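PDB 2QJX: protein BIM1 from Saccharomyces cerevisiae, which binds microtubules, notably at their plus ends, as a yeast member of the MAPRE (EB1) family, represented here by its calponin homology domain. Local coordinates for residues Leu19-Tyr27 with Val117-Lys125; Tyr39-Tyr47 with Asn98-Trp109. All blocks are in the same frame, centred on the assembly; numbering follows the deposited sequence.

Overall arrangement
Interaction 2 is the pairing of helix 37-47 with helix 95-112, buried about 5 Å from the centre of the chain. Interaction 1 lies further out, about 11 Å from that centre, where the short helix 120-123 meets the end of helix 12-23; the two contact centres are about 13 Å apart. Helix 37-47 serves both. One flank faces helix 95-112, while Q41 and D44 reach the C-terminal segment: Y118 OH lies 2.5 Å from D44 OD2, and R124 NH1 lies 2.8 Å from Q41 OE1, both probable hydrogen bonds. L22 CD1 also packs 3.5 Å from W109 CZ2. Along the chain, interaction 2 is nested inside the loop that interaction 1 closes.

Interaction 1 of 2, residues Leu19-Tyr27 with Val117-Lys125; sequences LNGLLNLNY and VYDPDARRK
The C-terminal end of helix 12-23 is where the short helix 120-123 docks, and R124, just past that short helix, carries most of the polar contact. Its guanidinium meets the carbonyl of L23 end-on, with both terminal nitrogens on one oxygen: NH1 to L23 O is 2.8 Å with an N-H...O angle of 158°, and NH2 to the same oxygen is 3.2 Å and more bent. L23 O lies close to the guanidinium plane, so the group is turned edge-first toward the helix end. A weak bond of 3.3 Å runs from NH2 to N24 O. L25 CD2 sits over one guanidinium face, 3.9 Å from NH1, and P120 O lies over the opposite face. The bend at chi3 turns the arginine's tip back toward D121, whose OD1 forms a salt bridge with NH2.

That same D121 OD1 takes a bond from N24 ND2 at 2.6 Å, on its syn lone pair, with amide and carboxylate planes 66° apart. N24 has positive phi and leaves the helix here, its CG anti to the backbone N (chi1 178°), which directs the amide across to the aspartate. Beside this polar set, P120 CB rests 3.7 Å from L23 O and L23 CD2 packs against both P120 CB and Y118 CE2; the Y118 hydroxyl itself is bonded to D44 and Q41 of helix 37-47.

A leucine in place of R124 would probably leave L23 O without its two donors and D121 without its positive mate. The guanidinium at the end of helix 12-23 probably suits the partial negative charge expected there, an effect that D121 would partly offset.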
loop_
_atom_site.group_PDB
_atom_site.type_symbol
_atom_site.label_atom_id
_atom_site.label_comp_id
_atom_site.label_asym_id
_atom_site.label_seq_id
_atom_site.Cartn_x
_atom_site.Cartn_y
_atom_site.Cartn_z
ATOM N N LEU A 19 -7.823 -6.699 -1.571
ATOM C CA LEU A 19 -6.518 -6.447 -0.966
ATOM C C LEU A 19 -6.003 -7.621 -0.142
ATOM O O LEU A 19 -4.829 -7.988 -0.230
ATOM C CB LEU A 19 -6.590 -5.203 -0.073
ATOM C CG LEU A 19 -5.285 -4.774 0.600
ATOM C CD1 LEU A 19 -4.299 -4.318 -0.458
ATOM C CD2 LEU A 19 -5.569 -3.647 1.590
ATOM N N ASN A 20 -6.877 -8.204 0.673
ATOM C CA ASN A 20 -6.476 -9.324 1.511
ATOM C C ASN A 20 -6.013 -10.516 0.689
ATOM O O ASN A 20 -5.064 -11.196 1.066
ATOM C CB ASN A 20 -7.617 -9.748 2.445
ATOM C CG ASN A 20 -7.796 -8.800 3.619
ATOM O OD1 ASN A 20 -6.853 -8.127 4.043
ATOM N ND2 ASN A 20 -9.008 -8.759 4.165
ATOM N N GLY A 21 -6.683 -10.769 -0.430
ATOM C CA GLY A 21 -6.295 -11.885 -1.273
ATOM C C GLY A 21 -5.007 -11.578 -2.018
ATOM O O GLY A 21 -4.129 -12.432 -2.146
ATOM N N LEU A 22 -4.891 -10.343 -2.494
ATOM C CA LEU A 22 -3.719 -9.903 -3.241
ATOM C C LEU A 22 -2.430 -9.986 -2.435
ATOM O O LEU A 22 -1.423 -10.496 -2.919
ATOM C CB LEU A 22 -3.908 -8.458 -3.712
ATOM C CG LEU A 22 -2.744 -7.840 -4.493
ATOM C CD1 LEU A 22 -2.639 -8.490 -5.865
ATOM C CD2 LEU A 22 -2.958 -6.345 -4.640
ATOM N N LEU A 23 -2.460 -9.480 -1.205
ATOM C CA LEU A 23 -1.260 -9.468 -0.374
ATOM C C LEU A 23 -1.254 -10.454 0.789
ATOM O O LEU A 23 -0.359 -10.415 1.634
ATOM C CB LEU A 23 -1.031 -8.052 0.164
ATOM C CG LEU A 23 -0.837 -6.971 -0.903
ATOM C CD1 LEU A 23 -0.595 -5.631 -0.243
ATOM C CD2 LEU A 23 0.334 -7.347 -1.801
ATOM N N ASN A 24 -2.233 -11.351 0.820
ATOM C CA ASN A 24 -2.336 -12.308 1.916
ATOM C C ASN A 24 -2.343 -11.576 3.253
ATOM O O ASN A 24 -1.514 -11.839 4.137
ATOM C CB ASN A 24 -1.186 -13.311 1.899
ATOM C CG ASN A 24 -1.254 -14.283 3.061
ATOM O OD1 ASN A 24 -2.299 -14.882 3.317
ATOM N ND2 ASN A 24 -0.142 -14.441 3.776
ATOM N N LEU A 25 -3.275 -10.641 3.378
ATOM C CA LEU A 25 -3.435 -9.860 4.594
ATOM C C LEU A 25 -4.756 -10.256 5.237
ATOM O O LEU A 25 -5.538 -11.013 4.654
ATOM C CB LEU A 25 -3.437 -8.361 4.277
ATOM C CG LEU A 25 -2.130 -7.796 3.714
ATOM C CD1 LEU A 25 -2.283 -6.309 3.422
ATOM C CD2 LEU A 25 -1.012 -8.038 4.715
ATOM N N ASN A 26 -4.995 -9.756 6.443
ATOM C CA ASN A 26 -6.224 -10.059 7.161
ATOM C C ASN A 26 -6.812 -8.775 7.733
ATOM O O ASN A 26 -7.173 -8.710 8.912
ATOM C CB ASN A 26 -5.942 -11.068 8.281
ATOM C CG ASN A 26 -7.207 -11.609 8.911
ATOM O OD1 ASN A 26 -8.220 -11.788 8.234
ATOM N ND2 ASN A 26 -7.153 -11.890 10.211
ATOM N N TYR A 27 -6.899 -7.746 6.892
ATOM C CA TYR A 27 -7.453 -6.463 7.319
ATOM C C TYR A 27 -8.968 -6.575 7.475
ATOM O O TYR A 27 -9.625 -7.277 6.708
ATOM C CB TYR A 27 -7.130 -5.372 6.292
ATOM C CG TYR A 27 -5.703 -4.840 6.314
ATOM C CD1 TYR A 27 -4.684 -5.503 7.005
ATOM C CD2 TYR A 27 -5.373 -3.682 5.613
ATOM C CE1 TYR A 27 -3.362 -5.020 6.991
ATOM C CE2 TYR A 27 -4.060 -3.193 5.590
ATOM C CZ TYR A 27 -3.066 -3.864 6.278
ATOM O OH TYR A 27 -1.779 -3.371 6.238
ATOM N N VAL A 117 4.522 -13.412 -11.697
ATOM C CA VAL A 117 3.833 -13.812 -10.477
ATOM C C VAL A 117 4.456 -13.041 -9.318
ATOM O O VAL A 117 5.653 -12.750 -9.328
ATOM C CB VAL A 117 3.971 -15.332 -10.213
ATOM C CG1 VAL A 117 5.400 -15.668 -9.810
ATOM C CG2 VAL A 117 2.991 -15.764 -9.129
ATOM N N TYR A 118 3.644 -12.694 -8.330
ATOM C CA TYR A 118 4.143 -11.954 -7.178
ATOM C C TYR A 118 3.919 -12.770 -5.914
ATOM O O TYR A 118 2.835 -13.303 -5.700
ATOM C CB TYR A 118 3.423 -10.607 -7.062
ATOM C CG TYR A 118 3.974 -9.708 -5.974
ATOM C CD1 TYR A 118 5.223 -9.100 -6.109
ATOM C CD2 TYR A 118 3.248 -9.470 -4.807
ATOM C CE1 TYR A 118 5.739 -8.272 -5.108
ATOM C CE2 TYR A 118 3.752 -8.644 -3.794
ATOM C CZ TYR A 118 4.995 -8.051 -3.953
ATOM O OH TYR A 118 5.497 -7.244 -2.958
ATOM N N ASP A 119 4.953 -12.879 -5.088
ATOM C CA ASP A 119 4.858 -13.631 -3.843
ATOM C C ASP A 119 4.930 -12.594 -2.737
ATOM O O ASP A 119 6.017 -12.222 -2.300
ATOM C CB ASP A 119 6.032 -14.603 -3.707
ATOM C CG ASP A 119 5.879 -15.533 -2.523
ATOM O OD1 ASP A 119 5.174 -15.163 -1.560
ATOM O OD2 ASP A 119 6.475 -16.630 -2.547
ATOM N N PRO A 120 3.768 -12.114 -2.270
ATOM C CA PRO A 120 3.724 -11.102 -1.211
ATOM C C PRO A 120 4.415 -11.494 0.084
ATOM O O PRO A 120 5.100 -10.679 0.702
ATOM C CB PRO A 120 2.222 -10.853 -1.034
ATOM C CG PRO A 120 1.616 -12.177 -1.392
ATOM C CD PRO A 120 2.411 -12.566 -2.622
ATOM N N ASP A 121 4.243 -12.741 0.498
ATOM C CA ASP A 121 4.855 -13.199 1.735
ATOM C C ASP A 121 6.380 -13.182 1.659
ATOM O O ASP A 121 7.048 -12.659 2.553
ATOM C CB ASP A 121 4.334 -14.599 2.067
ATOM C CG ASP A 121 2.825 -14.620 2.242
ATOM O OD1 ASP A 121 2.342 -14.120 3.279
ATOM O OD2 ASP A 121 2.120 -15.114 1.335
ATOM N N ALA A 122 6.932 -13.750 0.593
ATOM C CA ALA A 122 8.381 -13.780 0.430
ATOM C C ALA A 122 8.957 -12.368 0.326
ATOM O O ALA A 122 10.027 -12.087 0.869
ATOM C CB ALA A 122 8.757 -14.592 -0.809
ATOM N N ARG A 123 8.255 -11.478 -0.370
ATOM C CA ARG A 123 8.740 -10.109 -0.511
ATOM C C ARG A 123 8.807 -9.383 0.831
ATOM O O ARG A 123 9.610 -8.462 0.986
ATOM C CB ARG A 123 7.866 -9.316 -1.497
ATOM C CG ARG A 123 7.973 -9.785 -2.949
ATOM C CD ARG A 123 9.374 -9.559 -3.525
ATOM N NE ARG A 123 9.680 -8.137 -3.672
ATOM C CZ ARG A 123 10.856 -7.656 -4.063
ATOM N NH1 ARG A 123 11.856 -8.481 -4.344
ATOM N NH2 ARG A 123 11.030 -6.346 -4.184
ATOM N N ARG A 124 7.975 -9.802 1.791
ATOM C CA ARG A 124 7.946 -9.204 3.135
ATOM C C ARG A 124 8.791 -10.007 4.118
ATOM O O ARG A 124 8.756 -9.730 5.318
ATOM C CB ARG A 124 6.537 -9.216 3.749
ATOM C CG ARG A 124 5.414 -8.592 2.995
ATOM C CD ARG A 124 4.267 -8.356 3.978
ATOM N NE ARG A 124 3.463 -9.539 4.299
ATOM C CZ ARG A 124 2.403 -9.931 3.594
ATOM N NH1 ARG A 124 2.025 -9.242 2.526
ATOM N NH2 ARG A 124 1.691 -10.985 3.974
ATOM N N LYS A 125 9.516 -11.006 3.628
ATOM C CA LYS A 125 10.304 -11.883 4.494
ATOM C C LYS A 125 9.388 -12.526 5.538
ATOM O O LYS A 125 9.741 -12.710 6.706
ATOM C CB LYS A 125 11.457 -11.119 5.149
ATOM C CG LYS A 125 12.469 -10.643 4.113
ATOM C CD LYS A 125 13.892 -10.555 4.647
ATOM C CE LYS A 125 14.062 -9.450 5.664
ATOM N NZ LYS A 125 15.515 -9.226 5.936
#

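Interaction 2 of 2, residues Tyr39-Tyr47 with Asn98-Trp109; sequences YCQIMDSIY and NLEFLQWLKKHW
With CG anti to its carbonyl carbon (chi1 -64°), Y39 sends its ring across to helix 95-112, and F101, with CG anti to the backbone N, brings its ring edge down onto it. F101 CD2 stands over the centre of one Y39 face, 3.5 Å from Y39 CE1, in an edge-to-face pair with planes at 72° and centroids 4.8 Å apart. Y39 is a knob in a hole formed by N98, F101, L102 and L105. L105 CD1 presses against Y39 CD2 at 3.2 Å, a tight approach, and L102 CD1 lies at the ring's edge. At the far end, Y39 OH donates to a lone pair of N98 OD1 at 2.6 Å, ring and amide nearly coplanar; N98 ND2 bonds to the carbonyls of L90 and K94, which should fix the amide's flip.

Further along, I42 CD1 meets L102 CD1, and the selenium of selenomethionine M43 lies 4.0 Å from both L105 CD2 and H108 CD2, oblique to the imidazole. I46 wedges against W109, CD1 lying 3.4 Å from W109 CA. A second polar link joins Y47 OH and H108 NE2 at 2.8 Å, each group meeting the other at its ring edge.

Hydrogen bonds therefore tie both ends of a largely apolar seam. The two segments run nearly parallel, 9° between axes 10.2 Å apart, and helix 62-78 adds L72 and F76 against M43; together they make up part of the all-helical core of a calponin homology domain.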
loop_
_atom_site.group_PDB
_atom_site.type_symbol
_atom_site.label_atom_id
_atom_site.label_comp_id
_atom_site.label_asym_id
_atom_site.label_seq_id
_atom_site.Cartn_x
_atom_site.Cartn_y
_atom_site.Cartn_z
ATOM N N TYR A 39 -0.034 -0.008 1.031
ATOM C CA TYR A 39 0.126 0.838 -0.152
ATOM C C TYR A 39 1.495 0.593 -0.780
ATOM O O TYR A 39 1.619 0.454 -2.001
ATOM C CB TYR A 39 -0.004 2.316 0.228
ATOM C CG TYR A 39 -1.367 2.713 0.752
ATOM C CD1 TYR A 39 -1.517 3.832 1.570
ATOM C CD2 TYR A 39 -2.507 1.971 0.435
ATOM C CE1 TYR A 39 -2.765 4.201 2.067
ATOM C CE2 TYR A 39 -3.763 2.334 0.921
ATOM C CZ TYR A 39 -3.883 3.448 1.739
ATOM O OH TYR A 39 -5.119 3.799 2.239
ATOM N N CYS A 40 2.525 0.554 0.060
ATOM C CA CYS A 40 3.878 0.312 -0.420
ATOM C C CYS A 40 3.962 -1.017 -1.147
ATOM O O CYS A 40 4.530 -1.095 -2.233
ATOM C CB CYS A 40 4.878 0.281 0.742
ATOM S SG CYS A 40 5.325 1.896 1.398
ATOM N N GLN A 41 3.413 -2.071 -0.547
ATOM C CA GLN A 41 3.497 -3.375 -1.186
ATOM C C GLN A 41 2.662 -3.508 -2.447
ATOM O O GLN A 41 2.991 -4.309 -3.321
ATOM C CB GLN A 41 3.165 -4.509 -0.214
ATOM C CG GLN A 41 3.386 -5.875 -0.866
ATOM C CD GLN A 41 3.664 -6.980 0.116
ATOM O OE1 GLN A 41 3.072 -7.034 1.194
ATOM N NE2 GLN A 41 4.555 -7.891 -0.259
ATOM N N ILE A 42 1.577 -2.748 -2.559
ATOM C CA ILE A 42 0.799 -2.820 -3.790
ATOM C C ILE A 42 1.725 -2.289 -4.883
ATOM O O ILE A 42 1.809 -2.852 -5.979
ATOM C CB ILE A 42 -0.467 -1.946 -3.738
ATOM C CG1 ILE A 42 -1.483 -2.568 -2.779
ATOM C CG2 ILE A 42 -1.081 -1.831 -5.130
ATOM C CD1 ILE A 42 -2.775 -1.793 -2.679
HETATM N N MSE A 43 2.434 -1.208 -4.579
HETATM C CA MSE A 43 3.361 -0.642 -5.552
HETATM C C MSE A 43 4.505 -1.620 -5.828
HETATM O O MSE A 43 5.026 -1.675 -6.944
HETATM C CB MSE A 43 3.907 0.697 -5.057
HETATM C CG MSE A 43 2.849 1.800 -4.965
HETATM SE SE MSE A 43 1.983 2.228 -6.658
HETATM C CE MSE A 43 3.219 3.567 -7.301
ATOM N N ASP A 44 4.898 -2.402 -4.825
ATOM C CA ASP A 44 5.971 -3.375 -5.040
ATOM C C ASP A 44 5.498 -4.469 -5.994
ATOM O O ASP A 44 6.263 -4.933 -6.839
ATOM C CB ASP A 44 6.429 -4.010 -3.716
ATOM C CG ASP A 44 7.693 -4.857 -3.877
ATOM O OD1 ASP A 44 8.704 -4.312 -4.364
ATOM O OD2 ASP A 44 7.685 -6.060 -3.516
ATOM N N SER A 45 4.240 -4.883 -5.879
ATOM C CA SER A 45 3.731 -5.930 -6.769
ATOM C C SER A 45 3.778 -5.468 -8.231
ATOM O O SER A 45 3.941 -6.277 -9.148
ATOM C CB SER A 45 2.293 -6.315 -6.396
ATOM O OG SER A 45 1.383 -5.263 -6.668
ATOM N N ILE A 46 3.652 -4.161 -8.441
ATOM C CA ILE A 46 3.680 -3.592 -9.787
ATOM C C ILE A 46 5.087 -3.264 -10.297
ATOM O O ILE A 46 5.431 -3.585 -11.440
ATOM C CB ILE A 46 2.859 -2.286 -9.866
ATOM C CG1 ILE A 46 1.413 -2.539 -9.428
ATOM C CG2 ILE A 46 2.899 -1.746 -11.294
ATOM C CD1 ILE A 46 0.578 -1.272 -9.309
ATOM N N TYR A 47 5.896 -2.621 -9.459
ATOM C CA TYR A 47 7.241 -2.224 -9.868
ATOM C C TYR A 47 8.376 -3.098 -9.361
ATOM O O TYR A 47 9.434 -3.169 -9.983
ATOM C CB TYR A 47 7.488 -0.770 -9.476
ATOM C CG TYR A 47 6.481 0.170 -10.095
ATOM C CD1 TYR A 47 5.298 0.496 -9.429
ATOM C CD2 TYR A 47 6.678 0.682 -11.376
ATOM C CE1 TYR A 47 4.339 1.306 -10.025
ATOM C CE2 TYR A 47 5.724 1.490 -11.982
ATOM C CZ TYR A 47 4.557 1.797 -11.304
ATOM O OH TYR A 47 3.598 2.570 -11.911
ATOM N N ASN A 98 -8.496 7.063 3.042
ATOM C CA ASN A 98 -7.863 5.801 2.689
ATOM C C ASN A 98 -8.698 5.004 1.704
ATOM O O ASN A 98 -8.157 4.299 0.851
ATOM C CB ASN A 98 -7.583 5.003 3.955
ATOM C CG ASN A 98 -6.394 5.548 4.708
ATOM O OD1 ASN A 98 -5.256 5.379 4.276
ATOM N ND2 ASN A 98 -6.648 6.224 5.825
ATOM N N LEU A 99 -10.016 5.116 1.815
ATOM C CA LEU A 99 -10.899 4.425 0.889
ATOM C C LEU A 99 -10.587 4.921 -0.521
ATOM O O LEU A 99 -10.393 4.130 -1.450
ATOM C CB LEU A 99 -12.367 4.723 1.212
ATOM C CG LEU A 99 -13.350 4.140 0.189
ATOM C CD1 LEU A 99 -13.388 2.622 0.321
ATOM C CD2 LEU A 99 -14.735 4.721 0.406
ATOM N N GLU A 100 -10.536 6.241 -0.671
ATOM C CA GLU A 100 -10.266 6.862 -1.964
ATOM C C GLU A 100 -8.892 6.522 -2.527
ATOM O O GLU A 100 -8.751 6.280 -3.723
ATOM C CB GLU A 100 -10.411 8.384 -1.860
ATOM C CG GLU A 100 -11.849 8.853 -1.678
ATOM C CD GLU A 100 -11.959 10.359 -1.504
ATOM O OE1 GLU A 100 -11.257 11.099 -2.226
ATOM O OE2 GLU A 100 -12.761 10.803 -0.654
ATOM N N PHE A 101 -7.877 6.502 -1.671
ATOM C CA PHE A 101 -6.531 6.192 -2.140
ATOM C C PHE A 101 -6.445 4.729 -2.574
ATOM O O PHE A 101 -5.830 4.414 -3.595
ATOM C CB PHE A 101 -5.503 6.488 -1.039
ATOM C CG PHE A 101 -4.087 6.544 -1.536
ATOM C CD1 PHE A 101 -3.692 7.526 -2.439
ATOM C CD2 PHE A 101 -3.152 5.604 -1.116
ATOM C CE1 PHE A 101 -2.384 7.573 -2.920
ATOM C CE2 PHE A 101 -1.842 5.642 -1.591
ATOM C CZ PHE A 101 -1.458 6.631 -2.496
ATOM N N LEU A 102 -7.062 3.837 -1.806
ATOM C CA LEU A 102 -7.042 2.419 -2.149
ATOM C C LEU A 102 -7.789 2.184 -3.461
ATOM O O LEU A 102 -7.390 1.339 -4.268
ATOM C CB LEU A 102 -7.674 1.582 -1.035
ATOM C CG LEU A 102 -7.636 0.066 -1.237
ATOM C CD1 LEU A 102 -6.187 -0.407 -1.368
ATOM C CD2 LEU A 102 -8.319 -0.625 -0.065
ATOM N N GLN A 103 -8.872 2.929 -3.680
ATOM C CA GLN A 103 -9.626 2.781 -4.921
ATOM C C GLN A 103 -8.719 3.128 -6.092
ATOM O O GLN A 103 -8.685 2.404 -7.084
ATOM C CB GLN A 103 -10.857 3.692 -4.937
ATOM C CG GLN A 103 -11.885 3.364 -3.865
ATOM C CD GLN A 103 -13.074 4.309 -3.887
ATOM O OE1 GLN A 103 -12.914 5.522 -4.005
ATOM N NE2 GLN A 103 -14.274 3.755 -3.758
ATOM N N TRP A 104 -7.980 4.227 -5.982
ATOM C CA TRP A 104 -7.080 4.615 -7.064
ATOM C C TRP A 104 -5.958 3.593 -7.243
ATOM O O TRP A 104 -5.588 3.254 -8.370
ATOM C CB TRP A 104 -6.454 5.985 -6.807
ATOM C CG TRP A 104 -5.461 6.363 -7.879
ATOM C CD1 TRP A 104 -5.732 6.964 -9.077
ATOM C CD2 TRP A 104 -4.051 6.095 -7.875
ATOM N NE1 TRP A 104 -4.579 7.088 -9.818
ATOM C CE2 TRP A 104 -3.533 6.561 -9.106
ATOM C CE3 TRP A 104 -3.176 5.505 -6.953
ATOM C CZ2 TRP A 104 -2.175 6.454 -9.439
ATOM C CZ3 TRP A 104 -1.823 5.398 -7.286
ATOM C CH2 TRP A 104 -1.339 5.873 -8.519
ATOM N N LEU A 105 -5.404 3.109 -6.135
ATOM C CA LEU A 105 -4.328 2.133 -6.221
ATOM C C LEU A 105 -4.772 0.883 -6.963
ATOM O O LEU A 105 -4.033 0.348 -7.798
ATOM C CB LEU A 105 -3.829 1.761 -4.822
ATOM C CG LEU A 105 -2.888 2.788 -4.190
ATOM C CD1 LEU A 105 -2.639 2.438 -2.733
ATOM C CD2 LEU A 105 -1.576 2.809 -4.955
ATOM N N LYS A 106 -5.975 0.409 -6.668
ATOM C CA LYS A 106 -6.463 -0.783 -7.344
ATOM C C LYS A 106 -6.509 -0.549 -8.851
ATOM O O LYS A 106 -6.177 -1.438 -9.634
ATOM C CB LYS A 106 -7.857 -1.172 -6.846
ATOM C CG LYS A 106 -8.363 -2.443 -7.521
ATOM C CD LYS A 106 -9.719 -2.882 -7.030
ATOM C CE LYS A 106 -10.100 -4.204 -7.682
ATOM N NZ LYS A 106 -11.442 -4.671 -7.263
ATOM N N LYS A 107 -6.911 0.651 -9.254
ATOM C CA LYS A 107 -6.994 0.985 -10.675
ATOM C C LYS A 107 -5.607 1.011 -11.289
ATOM O O LYS A 107 -5.408 0.550 -12.418
ATOM C CB LYS A 107 -7.680 2.341 -10.865
ATOM C CG LYS A 107 -9.198 2.308 -10.665
ATOM C CD LYS A 107 -9.560 1.478 -9.443
ATOM C CE LYS A 107 -10.972 1.733 -8.933
ATOM N NZ LYS A 107 -11.174 1.011 -7.645
ATOM N N HIS A 108 -4.651 1.557 -10.542
ATOM C CA HIS A 108 -3.273 1.631 -11.005
ATOM C C HIS A 108 -2.731 0.210 -11.188
ATOM O O HIS A 108 -2.056 -0.089 -12.181
ATOM C CB HIS A 108 -2.414 2.382 -9.987
ATOM C CG HIS A 108 -1.076 2.791 -10.518
ATOM N ND1 HIS A 108 -0.927 3.735 -11.511
ATOM C CD2 HIS A 108 0.174 2.380 -10.200
ATOM C CE1 HIS A 108 0.358 3.889 -11.780
ATOM N NE2 HIS A 108 1.047 3.078 -10.997
ATOM N N TRP A 109 -3.031 -0.658 -10.225
ATOM C CA TRP A 109 -2.601 -2.057 -10.264
ATOM C C TRP A 109 -3.202 -2.758 -11.489
ATOM O O TRP A 109 -2.503 -3.445 -12.238
ATOM C CB TRP A 109 -3.056 -2.774 -8.985
ATOM C CG TRP A 109 -2.642 -4.207 -8.903
ATOM C CD1 TRP A 109 -1.435 -4.689 -8.495
ATOM C CD2 TRP A 109 -3.435 -5.350 -9.248
ATOM N NE1 TRP A 109 -1.424 -6.062 -8.560
ATOM C CE2 TRP A 109 -2.640 -6.495 -9.020
ATOM C CE3 TRP A 109 -4.741 -5.518 -9.726
ATOM C CZ2 TRP A 109 -3.108 -7.794 -9.254
ATOM C CZ3 TRP A 109 -5.209 -6.810 -9.959
ATOM C CH2 TRP A 109 -4.392 -7.931 -9.720
#